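DUF4875 domain-containing protein (Desulfovibrio piger, PDB 4LG3) is of unknown function but belongs to the DUF4875 family, which is grouped with CamS-like proteins. Local coordinates at residues Q126-R138 with E149-I162. Sequence-based numbering, arbitrary orientation.
With EDO (1,2-ethanediol), chain H.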
loop_
_atom_site.group_PDB
_atom_site.type_symbol
_atom_site.label_atom_id
_atom_site.label_comp_id
_atom_site.label_asym_id
_atom_site.label_seq_id
_atom_site.Cartn_x
_atom_site.Cartn_y
_atom_site.Cartn_z
ATOM N N GLN A 126 -8.533 -5.792 -13.458
ATOM C CA GLN A 126 -9.592 -4.837 -13.798
ATOM C C GLN A 126 -9.713 -3.735 -12.739
ATOM O O GLN A 126 -9.835 -2.564 -13.093
ATOM C CB GLN A 126 -10.925 -5.539 -13.987
ATOM C CG GLN A 126 -11.873 -4.714 -14.828
ATOM C CD GLN A 126 -13.270 -5.215 -14.753
ATOM O OE1 GLN A 126 -13.898 -5.217 -13.691
ATOM N NE2 GLN A 126 -13.802 -5.588 -15.894
ATOM N N GLU A 127 -9.643 -4.115 -11.449
ATOM C CA GLU A 127 -9.696 -3.171 -10.323
ATOM C C GLU A 127 -8.500 -2.207 -10.377
ATOM O O GLU A 127 -8.662 -1.005 -10.162
ATOM C CB GLU A 127 -9.738 -3.920 -8.992
ATOM C CG GLU A 127 -11.126 -4.442 -8.632
ATOM C CD GLU A 127 -11.187 -5.454 -7.499
ATOM O OE1 GLU A 127 -10.159 -6.100 -7.195
ATOM O OE2 GLU A 127 -12.295 -5.654 -6.960
ATOM N N LEU A 128 -7.331 -2.730 -10.724
ATOM C CA LEU A 128 -6.087 -1.976 -10.848
ATOM C C LEU A 128 -6.118 -1.022 -12.038
ATOM O O LEU A 128 -5.634 0.106 -11.927
ATOM C CB LEU A 128 -4.895 -2.941 -10.954
ATOM C CG LEU A 128 -4.518 -3.708 -9.671
ATOM C CD1 LEU A 128 -3.554 -4.817 -9.988
ATOM C CD2 LEU A 128 -3.951 -2.789 -8.614
ATOM N N LYS A 129 -6.727 -1.449 -13.151
ATOM C CA LYS A 129 -6.908 -0.635 -14.350
ATOM C C LYS A 129 -7.873 0.516 -14.040
ATOM O O LYS A 129 -7.614 1.640 -14.473
ATOM C CB LYS A 129 -7.424 -1.497 -15.536
ATOM C CG LYS A 129 -7.603 -0.753 -16.870
ATOM C CD LYS A 129 -6.290 -0.597 -17.649
ATOM C CE LYS A 129 -6.174 0.744 -18.348
ATOM N NZ LYS A 129 -4.757 1.082 -18.668
ATOM N N ILE A 130 -8.956 0.250 -13.278
ATOM C CA ILE A 130 -9.954 1.272 -12.927
ATOM C C ILE A 130 -9.257 2.375 -12.107
ATOM O O ILE A 130 -9.476 3.570 -12.380
ATOM C CB ILE A 130 -11.199 0.663 -12.195
ATOM C CG1 ILE A 130 -12.038 -0.208 -13.141
ATOM C CG2 ILE A 130 -12.083 1.749 -11.571
ATOM C CD1 ILE A 130 -13.111 -1.066 -12.446
ATOM N N GLN A 131 -8.391 1.963 -11.136
ATOM C CA GLN A 131 -7.582 2.844 -10.258
ATOM C C GLN A 131 -6.648 3.727 -11.056
ATOM O O GLN A 131 -6.522 4.912 -10.765
ATOM C CB GLN A 131 -6.734 2.020 -9.285
ATOM C CG GLN A 131 -7.534 1.397 -8.173
ATOM C CD GLN A 131 -6.622 0.911 -7.098
ATOM O OE1 GLN A 131 -5.491 0.481 -7.349
ATOM N NE2 GLN A 131 -7.098 0.966 -5.879
ATOM N N CYS A 132 -6.008 3.135 -12.063
ATOM C CA CYS A 132 -5.096 3.817 -12.972
ATOM C C CYS A 132 -5.860 4.880 -13.802
ATOM O O CYS A 132 -5.395 6.025 -13.890
ATOM C CB CYS A 132 -4.382 2.808 -13.865
ATOM S SG CYS A 132 -3.180 3.554 -14.997
ATOM N N LEU A 133 -7.045 4.517 -14.354
ATOM C CA LEU A 133 -7.884 5.444 -15.109
ATOM C C LEU A 133 -8.393 6.554 -14.207
ATOM O O LEU A 133 -8.289 7.711 -14.587
ATOM C CB LEU A 133 -9.044 4.734 -15.798
ATOM C CG LEU A 133 -8.695 3.720 -16.893
ATOM C CD1 LEU A 133 -9.949 3.151 -17.518
ATOM C CD2 LEU A 133 -7.810 4.327 -17.959
ATOM N N TRP A 134 -8.850 6.212 -12.979
ATOM C CA TRP A 134 -9.290 7.158 -11.943
ATOM C C TRP A 134 -8.227 8.237 -11.741
ATOM O O TRP A 134 -8.531 9.415 -11.888
ATOM C CB TRP A 134 -9.555 6.426 -10.607
ATOM C CG TRP A 134 -10.295 7.259 -9.599
ATOM C CD1 TRP A 134 -9.769 8.217 -8.778
ATOM C CD2 TRP A 134 -11.711 7.254 -9.356
ATOM N NE1 TRP A 134 -10.765 8.800 -8.029
ATOM C CE2 TRP A 134 -11.969 8.230 -8.363
ATOM C CE3 TRP A 134 -12.788 6.493 -9.858
ATOM C CZ2 TRP A 134 -13.259 8.450 -7.842
ATOM C CZ3 TRP A 134 -14.064 6.724 -9.359
ATOM C CH2 TRP A 134 -14.294 7.693 -8.365
ATOM N N GLY A 135 -6.991 7.812 -11.466
ATOM C CA GLY A 135 -5.850 8.697 -11.257
ATOM C C GLY A 135 -5.494 9.599 -12.426
ATOM O O GLY A 135 -5.140 10.761 -12.223
ATOM N N GLU A 136 -5.597 9.079 -13.652
ATOM C CA GLU A 136 -5.265 9.789 -14.885
ATOM C C GLU A 136 -6.306 10.798 -15.314
ATOM O O GLU A 136 -5.962 11.825 -15.911
ATOM C CB GLU A 136 -5.101 8.784 -16.032
ATOM C CG GLU A 136 -3.741 8.101 -16.053
ATOM C CD GLU A 136 -3.477 7.128 -17.191
ATOM O OE1 GLU A 136 -4.354 6.967 -18.072
ATOM O OE2 GLU A 136 -2.381 6.520 -17.195
HETATM N N MSE A 137 -7.579 10.487 -15.055
HETATM C CA MSE A 137 -8.732 11.230 -15.558
HETATM C C MSE A 137 -9.378 12.214 -14.583
HETATM O O MSE A 137 -9.986 13.184 -15.056
HETATM C CB MSE A 137 -9.813 10.228 -16.019
HETATM C CG MSE A 137 -9.406 9.396 -17.226
HETATM SE SE MSE A 137 -10.725 8.057 -17.749
HETATM C CE MSE A 137 -9.688 7.216 -19.075
ATOM N N ARG A 138 -9.278 11.963 -13.255
ATOM C CA ARG A 138 -9.956 12.735 -12.203
ATOM C C ARG A 138 -9.741 14.254 -12.285
ATOM O O ARG A 138 -10.687 15.002 -12.009
ATOM C CB ARG A 138 -9.623 12.226 -10.804
ATOM C CG ARG A 138 -8.152 12.290 -10.431
ATOM C CD ARG A 138 -7.893 11.706 -9.066
ATOM N NE ARG A 138 -8.550 12.414 -7.951
ATOM C CZ ARG A 138 -8.163 13.590 -7.456
ATOM N NH1 ARG A 138 -7.155 14.255 -8.012
ATOM N NH2 ARG A 138 -8.793 14.119 -6.417
ATOM N N GLU A 149 -17.839 12.348 -9.063
ATOM C CA GLU A 149 -17.766 10.888 -9.080
ATOM C C GLU A 149 -18.698 10.264 -10.119
ATOM O O GLU A 149 -18.274 9.351 -10.831
ATOM C CB GLU A 149 -18.057 10.310 -7.693
ATOM C CG GLU A 149 -16.852 10.382 -6.767
ATOM C CD GLU A 149 -17.137 9.914 -5.360
ATOM O OE1 GLU A 149 -17.159 8.685 -5.133
ATOM O OE2 GLU A 149 -17.363 10.778 -4.484
ATOM N N ARG A 150 -19.947 10.782 -10.220
ATOM C CA ARG A 150 -20.991 10.328 -11.144
ATOM C C ARG A 150 -20.474 10.306 -12.593
ATOM O O ARG A 150 -20.545 9.265 -13.252
ATOM C CB ARG A 150 -22.232 11.244 -11.033
ATOM C CG ARG A 150 -23.492 10.667 -11.659
ATOM C CD ARG A 150 -24.467 11.775 -12.003
ATOM N NE ARG A 150 -24.022 12.583 -13.143
ATOM C CZ ARG A 150 -24.830 13.025 -14.105
ATOM N NH1 ARG A 150 -26.127 12.742 -14.075
ATOM N NH2 ARG A 150 -24.349 13.756 -15.102
ATOM N N ARG A 151 -19.935 11.452 -13.060
ATOM C CA ARG A 151 -19.398 11.634 -14.404
ATOM C C ARG A 151 -18.081 10.871 -14.608
ATOM O O ARG A 151 -17.869 10.354 -15.707
ATOM C CB ARG A 151 -19.229 13.129 -14.731
ATOM C CG ARG A 151 -20.473 13.712 -15.403
ATOM C CD ARG A 151 -20.395 15.197 -15.680
ATOM N NE ARG A 151 -21.704 15.733 -16.068
ATOM C CZ ARG A 151 -22.491 16.465 -15.278
ATOM N NH1 ARG A 151 -22.104 16.773 -14.044
ATOM N NH2 ARG A 151 -23.666 16.898 -15.719
ATOM N N LEU A 152 -17.204 10.789 -13.575
ATOM C CA LEU A 152 -15.944 10.044 -13.689
ATOM C C LEU A 152 -16.222 8.541 -13.785
ATOM O O LEU A 152 -15.629 7.886 -14.646
ATOM C CB LEU A 152 -14.968 10.344 -12.536
ATOM C CG LEU A 152 -13.584 9.651 -12.577
ATOM C CD1 LEU A 152 -12.863 9.865 -13.910
ATOM C CD2 LEU A 152 -12.719 10.109 -11.439
ATOM N N LYS A 153 -17.133 8.010 -12.927
ATOM C CA LYS A 153 -17.559 6.606 -12.932
ATOM C C LYS A 153 -18.128 6.214 -14.318
ATOM O O LYS A 153 -17.794 5.144 -14.830
ATOM C CB LYS A 153 -18.619 6.327 -11.837
ATOM C CG LYS A 153 -18.074 6.140 -10.425
ATOM C CD LYS A 153 -19.190 5.752 -9.434
ATOM C CE LYS A 153 -18.729 5.810 -7.986
ATOM N NZ LYS A 153 -19.108 4.595 -7.208
ATOM N N ALA A 154 -18.957 7.095 -14.925
ATOM C CA ALA A 154 -19.586 6.874 -16.233
ATOM C C ALA A 154 -18.570 6.839 -17.393
ATOM O O ALA A 154 -18.699 5.991 -18.279
ATOM C CB ALA A 154 -20.625 7.944 -16.501
ATOM N N ALA A 155 -17.574 7.754 -17.392
ATOM C CA ALA A 155 -16.548 7.835 -18.431
ATOM C C ALA A 155 -15.627 6.611 -18.401
ATOM O O ALA A 155 -15.208 6.156 -19.467
ATOM C CB ALA A 155 -15.740 9.110 -18.269
ATOM N N ILE A 156 -15.316 6.073 -17.185
ATOM C CA ILE A 156 -14.467 4.879 -17.037
ATOM C C ILE A 156 -15.284 3.686 -17.529
ATOM O O ILE A 156 -14.793 2.899 -18.333
ATOM C CB ILE A 156 -13.878 4.692 -15.592
ATOM C CG1 ILE A 156 -12.946 5.869 -15.212
ATOM C CG2 ILE A 156 -13.114 3.356 -15.453
ATOM C CD1 ILE A 156 -12.723 6.060 -13.732
ATOM N N ALA A 157 -16.558 3.617 -17.113
ATOM C CA ALA A 157 -17.514 2.580 -17.506
ATOM C C ALA A 157 -17.644 2.503 -19.022
ATOM O O ALA A 157 -17.551 1.411 -19.572
ATOM C CB ALA A 157 -18.871 2.855 -16.879
ATOM N N LYS A 158 -17.794 3.664 -19.698
ATOM C CA LYS A 158 -17.930 3.773 -21.152
ATOM C C LYS A 158 -16.660 3.322 -21.868
ATOM O O LYS A 158 -16.740 2.722 -22.936
ATOM C CB LYS A 158 -18.269 5.215 -21.561
ATOM C CG LYS A 158 -18.905 5.310 -22.948
ATOM C CD LYS A 158 -19.548 6.653 -23.194
ATOM C CE LYS A 158 -20.684 6.546 -24.185
ATOM N NZ LYS A 158 -21.541 7.765 -24.206
ATOM N N LYS A 159 -15.499 3.610 -21.281
ATOM C CA LYS A 159 -14.202 3.257 -21.839
ATOM C C LYS A 159 -13.928 1.740 -21.727
ATOM O O LYS A 159 -13.445 1.129 -22.679
ATOM C CB LYS A 159 -13.096 4.054 -21.117
ATOM C CG LYS A 159 -11.882 4.339 -21.988
ATOM C CD LYS A 159 -10.588 4.376 -21.193
ATOM C CE LYS A 159 -9.453 4.897 -22.043
ATOM N NZ LYS A 159 -8.171 4.199 -21.751
ATOM N N LEU A 160 -14.229 1.147 -20.569
ATOM C CA LEU A 160 -13.966 -0.266 -20.300
ATOM C C LEU A 160 -15.148 -1.162 -20.650
ATOM O O LEU A 160 -15.026 -2.388 -20.573
ATOM C CB LEU A 160 -13.578 -0.471 -18.821
ATOM C CG LEU A 160 -12.318 0.231 -18.337
ATOM C CD1 LEU A 160 -12.150 0.057 -16.853
ATOM C CD2 LEU A 160 -11.083 -0.261 -19.073
ATOM N N LYS A 161 -16.279 -0.556 -21.044
ATOM C CA LYS A 161 -17.511 -1.240 -21.443
ATOM C C LYS A 161 -17.986 -2.181 -20.302
ATOM O O LYS A 161 -18.313 -3.354 -20.515
ATOM C CB LYS A 161 -17.331 -1.966 -22.803
ATOM C CG LYS A 161 -16.869 -1.024 -23.921
ATOM C CD LYS A 161 -16.372 -1.744 -25.163
ATOM C CE LYS A 161 -15.883 -0.777 -26.218
ATOM N NZ LYS A 161 -14.538 -0.219 -25.899
ATOM N N ILE A 162 -18.009 -1.629 -19.077
ATOM C CA ILE A 162 -18.428 -2.293 -17.833
ATOM C C ILE A 162 -19.482 -1.409 -17.109
ATOM O O ILE A 162 -19.546 -0.216 -17.417
ATOM C CB ILE A 162 -17.202 -2.603 -16.907
ATOM C CG1 ILE A 162 -16.455 -1.325 -16.468
ATOM C CG2 ILE A 162 -16.255 -3.643 -17.530
ATOM C CD1 ILE A 162 -15.700 -1.455 -15.145
HETATM C C1 EDO H . -12.003 11.354 -5.342
HETATM O O1 EDO H . -10.779 10.995 -6.022
HETATM C C2 EDO H . -12.712 10.124 -4.617
HETATM O O2 EDO H . -11.783 9.066 -4.225
#
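Trp134 and Leu152 meet face to methyl, and with Ile156 they bury the most surface in this helix-helix contact. The Leu152 methyl CD2 sits over one face of the indole, 3.7 Å from the centroid of the Trp134 six-membered ring. It lies 14° off the ring normal, a CH-pi contact. The other methyl, Leu152 CD1, meets CB of Met137, a selenomethionine, at 3.7 Å. Trp134 CG is anti to the backbone N (chi1 -167°), which swings the indole across to helix 149-160. There it acts as a knob among Glu149, Leu152, Lys153 and Ile156; CG of Glu149 and CG of Lys153 lie at the ring edge.

Ile156 is the reciprocal knob, held among Ile130, Leu133, Trp134 and Met137. Its branches divide the work: Ile156 CG2 lies 3.8 Å from Leu133 CD1, while Ile156 CD1 reaches Trp134 CE3 at 3.9 Å. Ile130 and Leu133 continue the apolar seam to Leu160, and Ile130 CD1 meets Ile162 CD1 tip to tip.

At the indole rim, Trp134 NE1 donates a nearly straight hydrogen bond (3.0 Å) to O1 of an ethanediol, probably from the crystallisation liquor. Arg138 NE donates to the same oxygen.

The N-to-C directions of the helix segments differ by 126°, and a segment containing the hairpin 142-147 joins them. No hydrogen bond passes directly between them, so their direct contact rests on apolar and CH-pi packing.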